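Local coordinates for gamma-hexachlorocyclohexane dehydrochlorinase (Sphingomonas paucimobilis, PDB 3A76), which catalyses two successive anti dehydrochlorinations of the pollutant lindane, giving tetrachlorocyclohexadiene by way of pentachlorocyclohexene, at residues B[32-37]-B[96-101]; B[54-59]-B[144-149]; B[107-112]-B[134-139]; B[127-132]-B[151-156]. All blocks are in the same frame, centred on the assembly; numbering follows the deposited sequence.

In the fold
All four contacts meet on one mixed, curved sheet. Along the chain, interaction 1 comes first and packs helix 22-45 against strand 88-102. Interaction 3 pairs strands 107-120 and 125-140, which follow directly, and its centre is about 8 Å from that of interaction 1. Interaction 2 ties segment 54-59 to strand 143-158, about 10 Å from interaction 3, and interaction 3 is nested within the loop it closes. Interaction 4 uses the other end of the hairpin 125-140 and 143-158, about 22 Å from interaction 2 on the opposite side of the chain's centre. Interactions 1 to 3 pack one end of the sheet; interaction 4 reaches the spermidine pocket, and 1 and 4 both touch a second subunit.

Interaction 1 of 4, residues B[32-37]-B[96-101]; sequences AIQDLY and TNLRLE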
# COMPACT_ATOMS: atom_id res chain seq x y z
N ALA B 32 -8.58 0.60 14.22
CA ALA B 32 -8.16 -0.62 14.90
C ALA B 32 -8.08 -1.83 13.95
O ALA B 32 -7.19 -2.68 14.08
CB ALA B 32 -9.09 -0.92 16.09
N ILE B 33 -9.00 -1.91 13.01
CA ILE B 33 -9.02 -3.03 12.07
C ILE B 33 -7.87 -2.89 11.07
O ILE B 33 -7.21 -3.88 10.74
CB ILE B 33 -10.41 -3.17 11.37
CG1 ILE B 33 -11.50 -3.54 12.40
CG2 ILE B 33 -10.36 -4.18 10.22
CD1 ILE B 33 -12.94 -3.25 11.95
N GLN B 34 -7.63 -1.66 10.60
CA GLN B 34 -6.45 -1.33 9.78
C GLN B 34 -5.17 -1.79 10.47
O GLN B 34 -4.34 -2.46 9.85
CB GLN B 34 -6.38 0.18 9.50
CG GLN B 34 -7.25 0.64 8.32
CD GLN B 34 -7.52 2.15 8.32
OE1 GLN B 34 -6.63 2.96 8.63
NE2 GLN B 34 -8.75 2.53 7.97
N ASP B 35 -5.06 -1.46 11.76
CA ASP B 35 -3.94 -1.91 12.61
C ASP B 35 -3.85 -3.41 12.76
O ASP B 35 -2.73 -3.95 12.79
CB ASP B 35 -4.02 -1.27 13.97
CG ASP B 35 -3.65 0.17 13.93
OD1 ASP B 35 -3.12 0.59 12.89
OD2 ASP B 35 -3.87 0.87 14.93
N LEU B 36 -5.00 -4.07 12.84
CA LEU B 36 -5.03 -5.54 12.82
C LEU B 36 -4.45 -6.06 11.52
O LEU B 36 -3.58 -6.92 11.52
CB LEU B 36 -6.47 -6.07 13.00
CG LEU B 36 -7.14 -5.97 14.38
CD1 LEU B 36 -8.54 -6.55 14.29
CD2 LEU B 36 -6.29 -6.67 15.46
N TYR B 37 -4.93 -5.50 10.41
CA TYR B 37 -4.51 -5.89 9.07
C TYR B 37 -2.98 -5.71 8.88
O TYR B 37 -2.30 -6.62 8.43
CB TYR B 37 -5.33 -5.06 8.07
CG TYR B 37 -5.14 -5.39 6.61
CD1 TYR B 37 -4.23 -4.67 5.83
CD2 TYR B 37 -5.91 -6.40 6.00
CE1 TYR B 37 -4.07 -4.97 4.49
CE2 TYR B 37 -5.75 -6.70 4.68
CZ TYR B 37 -4.85 -5.98 3.92
OH TYR B 37 -4.68 -6.28 2.59
N THR B 96 -2.44 -3.58 0.91
CA THR B 96 -3.11 -2.44 0.32
C THR B 96 -4.61 -2.78 0.14
O THR B 96 -5.02 -3.96 0.29
CB THR B 96 -2.55 -2.10 -1.10
OG1 THR B 96 -2.86 -3.17 -1.99
CG2 THR B 96 -1.05 -1.93 -1.12
N ASN B 97 -5.39 -1.75 -0.21
CA ASN B 97 -6.80 -1.88 -0.66
C ASN B 97 -7.78 -2.47 0.35
O ASN B 97 -8.77 -3.07 -0.05
CB ASN B 97 -6.92 -2.68 -1.96
CG ASN B 97 -6.06 -2.15 -3.07
OD1 ASN B 97 -5.69 -2.91 -3.97
ND2 ASN B 97 -5.72 -0.85 -3.02
N LEU B 98 -7.48 -2.33 1.64
CA LEU B 98 -8.34 -2.83 2.70
C LEU B 98 -9.70 -2.16 2.55
O LEU B 98 -9.82 -0.94 2.62
CB LEU B 98 -7.78 -2.49 4.08
CG LEU B 98 -7.98 -3.45 5.26
CD1 LEU B 98 -8.30 -2.68 6.51
CD2 LEU B 98 -9.00 -4.55 5.06
N ARG B 99 -10.73 -2.97 2.33
CA ARG B 99 -12.07 -2.45 2.14
C ARG B 99 -13.00 -3.13 3.12
O ARG B 99 -13.10 -4.36 3.15
CB ARG B 99 -12.49 -2.64 0.67
CG ARG B 99 -13.88 -2.16 0.35
CD ARG B 99 -13.99 -0.66 0.43
NE ARG B 99 -15.20 -0.31 1.17
CZ ARG B 99 -16.30 0.22 0.63
NH1 ARG B 99 -16.34 0.50 -0.65
NH2 ARG B 99 -17.34 0.48 1.40
N LEU B 100 -13.65 -2.33 3.95
CA LEU B 100 -14.49 -2.87 5.01
C LEU B 100 -16.00 -2.72 4.75
O LEU B 100 -16.46 -1.74 4.18
CB LEU B 100 -14.10 -2.27 6.38
CG LEU B 100 -12.63 -2.33 6.84
CD1 LEU B 100 -12.43 -1.58 8.18
CD2 LEU B 100 -12.10 -3.76 6.92
N GLU B 101 -16.75 -3.75 5.16
CA GLU B 101 -18.21 -3.72 5.17
C GLU B 101 -18.68 -4.04 6.59
O GLU B 101 -18.48 -5.15 7.08
CB GLU B 101 -18.78 -4.74 4.18
CG GLU B 101 -20.30 -4.69 3.96
CD GLU B 101 -20.86 -5.97 3.33
OE1 GLU B 101 -20.13 -7.00 3.28
OE2 GLU B 101 -22.04 -5.95 2.89
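Helix 32-37 runs across strand 96-101 at 136°, with the two axes 10.2 Å apart at their closest, and Ile33, Gln34 and Tyr37 meet the strand. The main partners are Tyr37 and Leu98, whose side chains slide past each other in opposite directions. The branch carbon of Leu98 lies over one face of the Tyr37 ring. Its CG is 3.7 Å from the ring centroid and 15° off the ring normal, which makes a CH-pi contact. Leu98 CD2 follows the same ring along its CD2-CE2 side, 3.7 Å from Tyr37 CD2. The other branch, CD1, reaches Gln34, 3.9 Å from its CG and close to its CA. Tyr37 has its CG anti to the backbone N (chi1 -175°), and this carries the ring along the strand toward Thr96. The phenol OH ends 3.3 Å from Thr96 O, and it also makes a weak hydrogen bond to Asp113 O on the next strand.

One turn earlier, Ile33 and Leu100 make the second apolar patch. Ile33 CG2 packs against both methyls of Leu100, 3.8 Å from CD2 and 3.9 Å from CD1. Ile33 also touches Val108 and Tyr137, so one residue spans three strands. On the far face of the strand, Arg99 forms a salt bridge with Asp39 of a second subunit. A long N-terminal helix laid across the concave face of a curved sheet is characteristic of the cone-shaped alpha+beta barrel of SnoaL-like proteins. Here Tyr37 brings that core to about 8 Å from the side chain of His93, the probable proton acceptor.

Interaction 2 of 4, residues B[54-59]-B[144-149]; sequences SIWWDD and WKFSKR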
# COMPACT_ATOMS: atom_id res chain seq x y z
N SER B 54 -1.39 -11.80 19.28
CA SER B 54 -2.27 -10.81 19.92
C SER B 54 -3.52 -10.42 19.12
O SER B 54 -4.41 -9.73 19.65
CB SER B 54 -1.47 -9.55 20.23
OG SER B 54 -1.11 -8.88 19.02
N ILE B 55 -3.59 -10.83 17.86
CA ILE B 55 -4.59 -10.31 16.92
C ILE B 55 -5.76 -11.27 16.64
O ILE B 55 -6.71 -10.92 15.94
CB ILE B 55 -3.91 -9.90 15.58
CG1 ILE B 55 -3.20 -11.11 14.95
CG2 ILE B 55 -2.94 -8.72 15.79
CD1 ILE B 55 -2.63 -10.90 13.57
N TRP B 56 -5.68 -12.48 17.20
CA TRP B 56 -6.68 -13.53 16.97
C TRP B 56 -7.46 -13.84 18.25
O TRP B 56 -6.88 -13.87 19.34
CB TRP B 56 -6.02 -14.82 16.50
CG TRP B 56 -4.95 -14.62 15.47
CD1 TRP B 56 -3.61 -14.48 15.69
CD2 TRP B 56 -5.13 -14.56 14.05
NE1 TRP B 56 -2.94 -14.32 14.50
CE2 TRP B 56 -3.85 -14.37 13.47
CE3 TRP B 56 -6.24 -14.64 13.21
CZ2 TRP B 56 -3.66 -14.26 12.10
CZ3 TRP B 56 -6.05 -14.53 11.84
CH2 TRP B 56 -4.77 -14.34 11.30
N TRP B 57 -8.76 -14.08 18.10
CA TRP B 57 -9.57 -14.66 19.16
C TRP B 57 -9.23 -16.15 19.27
O TRP B 57 -8.68 -16.72 18.32
CB TRP B 57 -11.07 -14.50 18.87
CG TRP B 57 -11.56 -13.08 18.85
CD1 TRP B 57 -12.18 -12.44 17.81
CD2 TRP B 57 -11.49 -12.13 19.92
NE1 TRP B 57 -12.49 -11.15 18.17
CE2 TRP B 57 -12.08 -10.93 19.46
CE3 TRP B 57 -11.00 -12.17 21.23
CZ2 TRP B 57 -12.18 -9.79 20.25
CZ3 TRP B 57 -11.10 -11.02 22.03
CH2 TRP B 57 -11.68 -9.85 21.53
N ASP B 58 -9.54 -16.77 20.41
CA ASP B 58 -9.29 -18.22 20.56
C ASP B 58 -9.96 -19.07 19.47
O ASP B 58 -9.40 -20.06 19.01
CB ASP B 58 -9.75 -18.72 21.94
CG ASP B 58 -8.65 -18.70 22.97
OD1 ASP B 58 -7.45 -18.58 22.60
OD2 ASP B 58 -8.99 -18.81 24.18
N ASP B 59 -11.16 -18.65 19.07
CA ASP B 59 -11.94 -19.35 18.06
C ASP B 59 -11.69 -18.83 16.63
O ASP B 59 -12.27 -19.36 15.68
CB ASP B 59 -13.44 -19.25 18.39
CG ASP B 59 -13.87 -17.83 18.72
OD1 ASP B 59 -13.89 -16.98 17.80
OD2 ASP B 59 -14.20 -17.56 19.90
N TRP B 144 -11.14 -5.23 19.15
CA TRP B 144 -11.25 -5.86 17.83
C TRP B 144 -10.17 -6.90 17.59
O TRP B 144 -9.01 -6.69 17.95
CB TRP B 144 -11.15 -4.83 16.71
CG TRP B 144 -12.34 -3.96 16.53
CD1 TRP B 144 -12.49 -2.69 16.99
CD2 TRP B 144 -13.53 -4.28 15.81
NE1 TRP B 144 -13.71 -2.19 16.61
CE2 TRP B 144 -14.37 -3.15 15.89
CE3 TRP B 144 -13.98 -5.41 15.12
CZ2 TRP B 144 -15.64 -3.11 15.30
CZ3 TRP B 144 -15.24 -5.37 14.52
CH2 TRP B 144 -16.06 -4.23 14.62
N LYS B 145 -10.55 -8.02 16.99
CA LYS B 145 -9.58 -9.02 16.56
C LYS B 145 -10.10 -9.75 15.33
O LYS B 145 -11.28 -9.64 14.98
CB LYS B 145 -9.25 -9.99 17.69
CG LYS B 145 -8.73 -9.34 18.97
CD LYS B 145 -7.90 -10.31 19.79
CE LYS B 145 -7.51 -9.68 21.12
NZ LYS B 145 -6.28 -10.36 21.61
N PHE B 146 -9.21 -10.47 14.66
CA PHE B 146 -9.60 -11.33 13.56
C PHE B 146 -10.51 -12.42 14.09
O PHE B 146 -10.22 -13.05 15.11
CB PHE B 146 -8.38 -12.00 12.93
CG PHE B 146 -7.61 -11.14 11.96
CD1 PHE B 146 -7.89 -11.19 10.60
CD2 PHE B 146 -6.57 -10.33 12.39
CE1 PHE B 146 -7.16 -10.42 9.69
CE2 PHE B 146 -5.83 -9.56 11.48
CZ PHE B 146 -6.13 -9.60 10.13
N SER B 147 -11.62 -12.63 13.39
CA SER B 147 -12.46 -13.80 13.61
C SER B 147 -12.12 -14.84 12.55
O SER B 147 -12.21 -16.05 12.79
CB SER B 147 -13.93 -13.43 13.50
OG SER B 147 -14.66 -14.56 13.03
N LYS B 148 -11.74 -14.36 11.37
CA LYS B 148 -11.37 -15.26 10.28
C LYS B 148 -10.44 -14.53 9.33
O LYS B 148 -10.44 -13.29 9.27
CB LYS B 148 -12.63 -15.74 9.54
CG LYS B 148 -12.55 -17.16 8.99
CD LYS B 148 -13.93 -17.72 8.59
CE LYS B 148 -14.79 -18.15 9.80
NZ LYS B 148 -14.34 -19.42 10.45
N ARG B 149 -9.63 -15.31 8.62
CA ARG B 149 -8.87 -14.84 7.48
C ARG B 149 -8.77 -15.97 6.50
O ARG B 149 -8.33 -17.06 6.87
CB ARG B 149 -7.45 -14.35 7.87
CG ARG B 149 -6.47 -14.29 6.67
CD ARG B 149 -5.35 -13.25 6.82
NE ARG B 149 -5.84 -11.89 6.63
CZ ARG B 149 -5.09 -10.79 6.62
NH1 ARG B 149 -5.67 -9.61 6.44
NH2 ARG B 149 -3.76 -10.84 6.80
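Lys145 and Trp57 make the most extensive side-chain contact. The lysine chain, extended beyond CG, passes over one face of the indole. Its CB stands 3.5 Å from the centroid of the five-membered ring, a CH-pi contact, and its CG, CD and CE continue across the six-membered ring. The chain ends at Ser54, where Lys145 NZ gives a hydrogen bond of 2.8 Å to Ser54 O. The ammonium comes from above the carbonyl plane, 46° out of it.

On the buried side, Trp56 and Phe146 form one parallel bridge. Their rings meet obliquely, with centroids 4.8 Å apart and planes at 34°. Phe146 CB presses on the indole, 3.4 Å from Trp56 CE3. Ile55 runs beside the phenyl ring, with Ile55 CD1 4.1 Å from Phe146 CE2.

The backbone holds this register. Phe146 N bonds to Ile55 O at 2.8 Å, nearly in line with the C=O bond, and Trp57 N makes only a weak bond to Phe146 O. Farther out, Trp57 NE1 is hydrogen-bonded to Glu138 O, and Trp62 stacks on Trp56. Phe146 CE1 lies over one face of the Arg149 guanidinium, which is salt-bridged to Asp135.

The contact thus sorts its chemistry by side: aromatic rings fill the interior and cover a buried arginine, while on the more exposed side the lysine charge is probably eased by the Ser54 carbonyl.

Interaction 3 of 4, residues B[107-112]-B[134-139]; sequences KVNGIG and TDEYER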
# COMPACT_ATOMS: atom_id res chain seq x y z
N LYS B 107 -19.27 -6.45 14.01
CA LYS B 107 -18.91 -7.44 13.01
C LYS B 107 -18.62 -6.80 11.66
O LYS B 107 -19.43 -6.03 11.15
CB LYS B 107 -20.01 -8.50 12.87
CG LYS B 107 -20.02 -9.52 13.99
CD LYS B 107 -21.06 -10.61 13.78
CE LYS B 107 -20.71 -11.84 14.62
NZ LYS B 107 -21.86 -12.77 14.78
N VAL B 108 -17.44 -7.10 11.09
CA VAL B 108 -17.10 -6.57 9.77
C VAL B 108 -16.48 -7.61 8.87
O VAL B 108 -15.71 -8.48 9.31
CB VAL B 108 -16.19 -5.27 9.81
CG1 VAL B 108 -16.55 -4.36 10.98
CG2 VAL B 108 -14.72 -5.63 9.85
N ASN B 109 -16.85 -7.54 7.59
CA ASN B 109 -16.14 -8.30 6.59
C ASN B 109 -15.10 -7.38 5.96
O ASN B 109 -15.31 -6.17 5.84
CB ASN B 109 -17.10 -8.86 5.54
CG ASN B 109 -18.20 -9.73 6.15
OD1 ASN B 109 -18.02 -10.37 7.20
ND2 ASN B 109 -19.36 -9.75 5.50
N GLY B 110 -13.95 -7.95 5.59
CA GLY B 110 -12.93 -7.18 4.92
C GLY B 110 -12.40 -7.93 3.74
O GLY B 110 -12.34 -9.16 3.75
N ILE B 111 -12.06 -7.18 2.70
CA ILE B 111 -11.18 -7.69 1.63
C ILE B 111 -9.91 -6.82 1.58
O ILE B 111 -9.94 -5.64 1.94
CB ILE B 111 -11.86 -7.74 0.22
CG1 ILE B 111 -12.70 -6.49 -0.03
CG2 ILE B 111 -12.69 -9.03 0.04
CD1 ILE B 111 -13.15 -6.36 -1.46
N GLY B 112 -8.82 -7.42 1.15
CA GLY B 112 -7.55 -6.73 1.02
C GLY B 112 -6.68 -7.44 0.01
O GLY B 112 -6.89 -8.61 -0.29
N THR B 134 -9.64 -12.49 2.54
CA THR B 134 -11.07 -12.39 2.83
C THR B 134 -11.13 -12.57 4.34
O THR B 134 -10.76 -13.62 4.87
CB THR B 134 -11.90 -13.48 2.11
OG1 THR B 134 -11.48 -13.58 0.74
CG2 THR B 134 -13.41 -13.17 2.16
N ASP B 135 -11.55 -11.52 5.02
CA ASP B 135 -11.43 -11.45 6.46
C ASP B 135 -12.77 -11.18 7.14
O ASP B 135 -13.68 -10.58 6.55
CB ASP B 135 -10.45 -10.33 6.86
CG ASP B 135 -9.03 -10.57 6.38
OD1 ASP B 135 -8.31 -9.57 6.16
OD2 ASP B 135 -8.62 -11.74 6.24
N GLU B 136 -12.85 -11.63 8.39
CA GLU B 136 -13.92 -11.24 9.29
C GLU B 136 -13.27 -10.77 10.56
O GLU B 136 -12.32 -11.39 11.04
CB GLU B 136 -14.80 -12.43 9.62
CG GLU B 136 -15.65 -12.97 8.48
CD GLU B 136 -16.43 -14.20 8.90
OE1 GLU B 136 -16.72 -15.04 8.04
OE2 GLU B 136 -16.71 -14.33 10.12
N TYR B 137 -13.78 -9.66 11.09
CA TYR B 137 -13.31 -9.09 12.35
C TYR B 137 -14.45 -9.05 13.38
O TYR B 137 -15.61 -8.84 13.03
CB TYR B 137 -12.75 -7.67 12.15
CG TYR B 137 -11.67 -7.59 11.10
CD1 TYR B 137 -11.99 -7.31 9.76
CD2 TYR B 137 -10.33 -7.79 11.43
CE1 TYR B 137 -10.99 -7.23 8.78
CE2 TYR B 137 -9.34 -7.73 10.46
CZ TYR B 137 -9.66 -7.44 9.13
OH TYR B 137 -8.66 -7.38 8.19
N GLU B 138 -14.10 -9.24 14.64
CA GLU B 138 -15.10 -9.32 15.69
C GLU B 138 -14.69 -8.48 16.88
O GLU B 138 -13.55 -8.57 17.36
CB GLU B 138 -15.30 -10.77 16.11
CG GLU B 138 -16.42 -11.02 17.10
CD GLU B 138 -16.73 -12.49 17.22
OE1 GLU B 138 -17.07 -13.12 16.18
OE2 GLU B 138 -16.63 -13.03 18.34
N ARG B 139 -15.63 -7.67 17.36
CA ARG B 139 -15.41 -6.83 18.54
C ARG B 139 -16.06 -7.47 19.77
O ARG B 139 -17.28 -7.65 19.82
CB ARG B 139 -15.98 -5.44 18.29
CG ARG B 139 -15.49 -4.38 19.26
CD ARG B 139 -16.66 -3.48 19.57
NE ARG B 139 -16.35 -2.06 19.48
CZ ARG B 139 -16.99 -1.21 18.68
NH1 ARG B 139 -17.99 -1.63 17.90
NH2 ARG B 139 -16.66 0.07 18.67
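Val108 and Tyr137 form the tight part of this antiparallel ladder. Val108 CG2 meets the edge of the tyrosine ring, 3.2 Å from Tyr137 CD1. With CG1 of Val108 anti to the carbonyl carbon (chi1 -37°), CG2 falls between the backbone N and the carbonyl carbon, facing the ring. The next hydrogen-bonded pair toward the turn is Gly110 with Asp135. Gly110 has no side chain, and it brings its CA to the ring edge, 4.3 Å from Tyr137 CE1.

Both are hydrogen-bonded pairs. Tyr137 N reaches Val108 O at 2.9 Å, in the carbonyl plane. Gly110 N reaches Asp135 O at 2.8 Å, but stands 42° out of the plane of the Asp135 carbonyl.

The other face, with Lys107, Asn109, Glu136 and Glu138, is looser and more exposed. Asn109 and Glu136 lie side by side, Asn109 OD1 being 3.7 Å from Glu136 CG. Lys107 NZ stays 5.0 Å from Glu138 OE1, so attraction there is probably weak. Glu138 instead pairs with Arg140.

The ladder is the base of hairpin 107-120 and 125-140. Strand 88-102 borders it on one side and strand 143-158 on the other. Helix 22-45 covers the Val108 and Tyr137 face through Ile33 and Leu36.

Interaction 4 of 4, residues B[127-132]-B[151-156]; sequences ILIAAV and ACTNYF
Ala130 O is gripped by two backbone N-H groups, from Asn154 at 2.7 Å and from Tyr155 at 3.1 Å. The first donor lies almost straight out from the carbonyl, and the second is in its plane on a lone pair. Two consecutive residues facing Ala130 make a classic beta bulge. It shifts the register by one where strand 143-158 turns its corner. Beyond it the ladder resumes with Val132 N to Cys152 O, 2.7 Å, and Cys152 N to Val132 O.

Side chains settle on two faces. Ile129 and Phe156 lie side by side, with Ile129 CD1 3.7 Å from Phe156 CE1. Ile129 CG2, anti to the backbone N, points instead to Thr153 and lies 3.9 Å from its CB. On the other face Val132 CG2 is 3.4 Å from Asn154 ND2, and Ala130 CB packs on Tyr155.

Tyr155 belongs to the trimer interface: its OH bonds to Glu90 of a second subunit, and Phe164 of that subunit stacks on its ring. Thr153 lines the spermidine pocket with Ile64, Glu65 and His93, while Tyr155 turns to the neighbouring subunit. Between these two roles, the doubled acceptor keeps both N-H groups of the bulge satisfied at the bend.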
# COMPACT_ATOMS: atom_id res chain seq x y z
N ILE B 127 10.80 -15.03 -4.77
CA ILE B 127 9.43 -15.13 -5.29
C ILE B 127 8.62 -13.88 -5.14
O ILE B 127 8.84 -13.09 -4.23
CB ILE B 127 8.59 -16.29 -4.65
CG1 ILE B 127 8.84 -16.42 -3.15
CG2 ILE B 127 8.82 -17.60 -5.39
CD1 ILE B 127 7.73 -17.15 -2.46
N LEU B 128 7.68 -13.72 -6.06
CA LEU B 128 6.59 -12.77 -5.94
C LEU B 128 5.26 -13.54 -5.79
O LEU B 128 4.98 -14.48 -6.54
CB LEU B 128 6.58 -11.83 -7.15
CG LEU B 128 5.57 -10.69 -7.28
CD1 LEU B 128 6.14 -9.63 -8.20
CD2 LEU B 128 4.19 -11.18 -7.79
N ILE B 129 4.45 -13.14 -4.81
CA ILE B 129 3.12 -13.68 -4.63
C ILE B 129 2.10 -12.52 -4.59
O ILE B 129 2.34 -11.50 -3.94
CB ILE B 129 3.04 -14.58 -3.34
CG1 ILE B 129 3.87 -15.85 -3.54
CG2 ILE B 129 1.58 -14.94 -2.96
CD1 ILE B 129 4.23 -16.57 -2.26
N ALA B 130 1.01 -12.67 -5.32
CA ALA B 130 -0.12 -11.76 -5.18
C ALA B 130 -1.27 -12.56 -4.60
O ALA B 130 -1.64 -13.61 -5.14
CB ALA B 130 -0.51 -11.16 -6.51
N ALA B 131 -1.79 -12.09 -3.48
CA ALA B 131 -2.84 -12.80 -2.77
C ALA B 131 -3.98 -11.90 -2.34
O ALA B 131 -3.80 -10.70 -2.17
CB ALA B 131 -2.28 -13.60 -1.57
N VAL B 132 -5.16 -12.49 -2.20
CA VAL B 132 -6.33 -11.81 -1.70
C VAL B 132 -6.64 -12.30 -0.28
O VAL B 132 -6.60 -13.52 -0.00
CB VAL B 132 -7.54 -12.01 -2.67
CG1 VAL B 132 -8.87 -11.54 -2.04
CG2 VAL B 132 -7.28 -11.27 -3.96
N ALA B 151 -6.68 -16.56 2.94
CA ALA B 151 -5.67 -16.04 2.06
C ALA B 151 -5.67 -16.91 0.84
O ALA B 151 -5.48 -18.12 0.92
CB ALA B 151 -4.31 -16.08 2.74
N CYS B 152 -5.90 -16.28 -0.31
CA CYS B 152 -5.98 -16.97 -1.57
C CYS B 152 -4.92 -16.37 -2.47
O CYS B 152 -4.93 -15.16 -2.70
CB CYS B 152 -7.38 -16.76 -2.16
SG CYS B 152 -7.59 -17.39 -3.84
N THR B 153 -4.02 -17.21 -2.98
CA THR B 153 -2.94 -16.69 -3.82
C THR B 153 -3.24 -16.82 -5.31
O THR B 153 -3.45 -17.93 -5.83
CB THR B 153 -1.51 -17.20 -3.43
OG1 THR B 153 -1.19 -18.38 -4.15
CG2 THR B 153 -1.40 -17.45 -1.96
N ASN B 154 -3.25 -15.67 -5.98
CA ASN B 154 -3.51 -15.60 -7.41
C ASN B 154 -2.24 -15.73 -8.28
O ASN B 154 -2.24 -16.45 -9.27
CB ASN B 154 -4.35 -14.36 -7.70
CG ASN B 154 -5.72 -14.44 -7.01
OD1 ASN B 154 -6.37 -15.48 -7.06
ND2 ASN B 154 -6.14 -13.37 -6.35
N TYR B 155 -1.17 -15.04 -7.89
CA TYR B 155 0.14 -15.22 -8.52
C TYR B 155 1.13 -15.83 -7.57
O TYR B 155 1.15 -15.50 -6.39
CB TYR B 155 0.71 -13.88 -9.03
CG TYR B 155 -0.07 -13.23 -10.16
CD1 TYR B 155 -0.80 -13.99 -11.08
CD2 TYR B 155 -0.04 -11.85 -10.32
CE1 TYR B 155 -1.50 -13.37 -12.13
CE2 TYR B 155 -0.73 -11.23 -11.35
CZ TYR B 155 -1.45 -11.99 -12.25
OH TYR B 155 -2.12 -11.35 -13.26
N PHE B 156 1.95 -16.73 -8.10
CA PHE B 156 3.04 -17.35 -7.37
C PHE B 156 4.17 -17.51 -8.37
O PHE B 156 4.18 -18.47 -9.15
CB PHE B 156 2.59 -18.70 -6.83
CG PHE B 156 3.62 -19.40 -5.96
CD1 PHE B 156 3.51 -19.35 -4.57
CD2 PHE B 156 4.65 -20.15 -6.53
CE1 PHE B 156 4.45 -20.00 -3.75
CE2 PHE B 156 5.59 -20.81 -5.73
CZ PHE B 156 5.49 -20.74 -4.33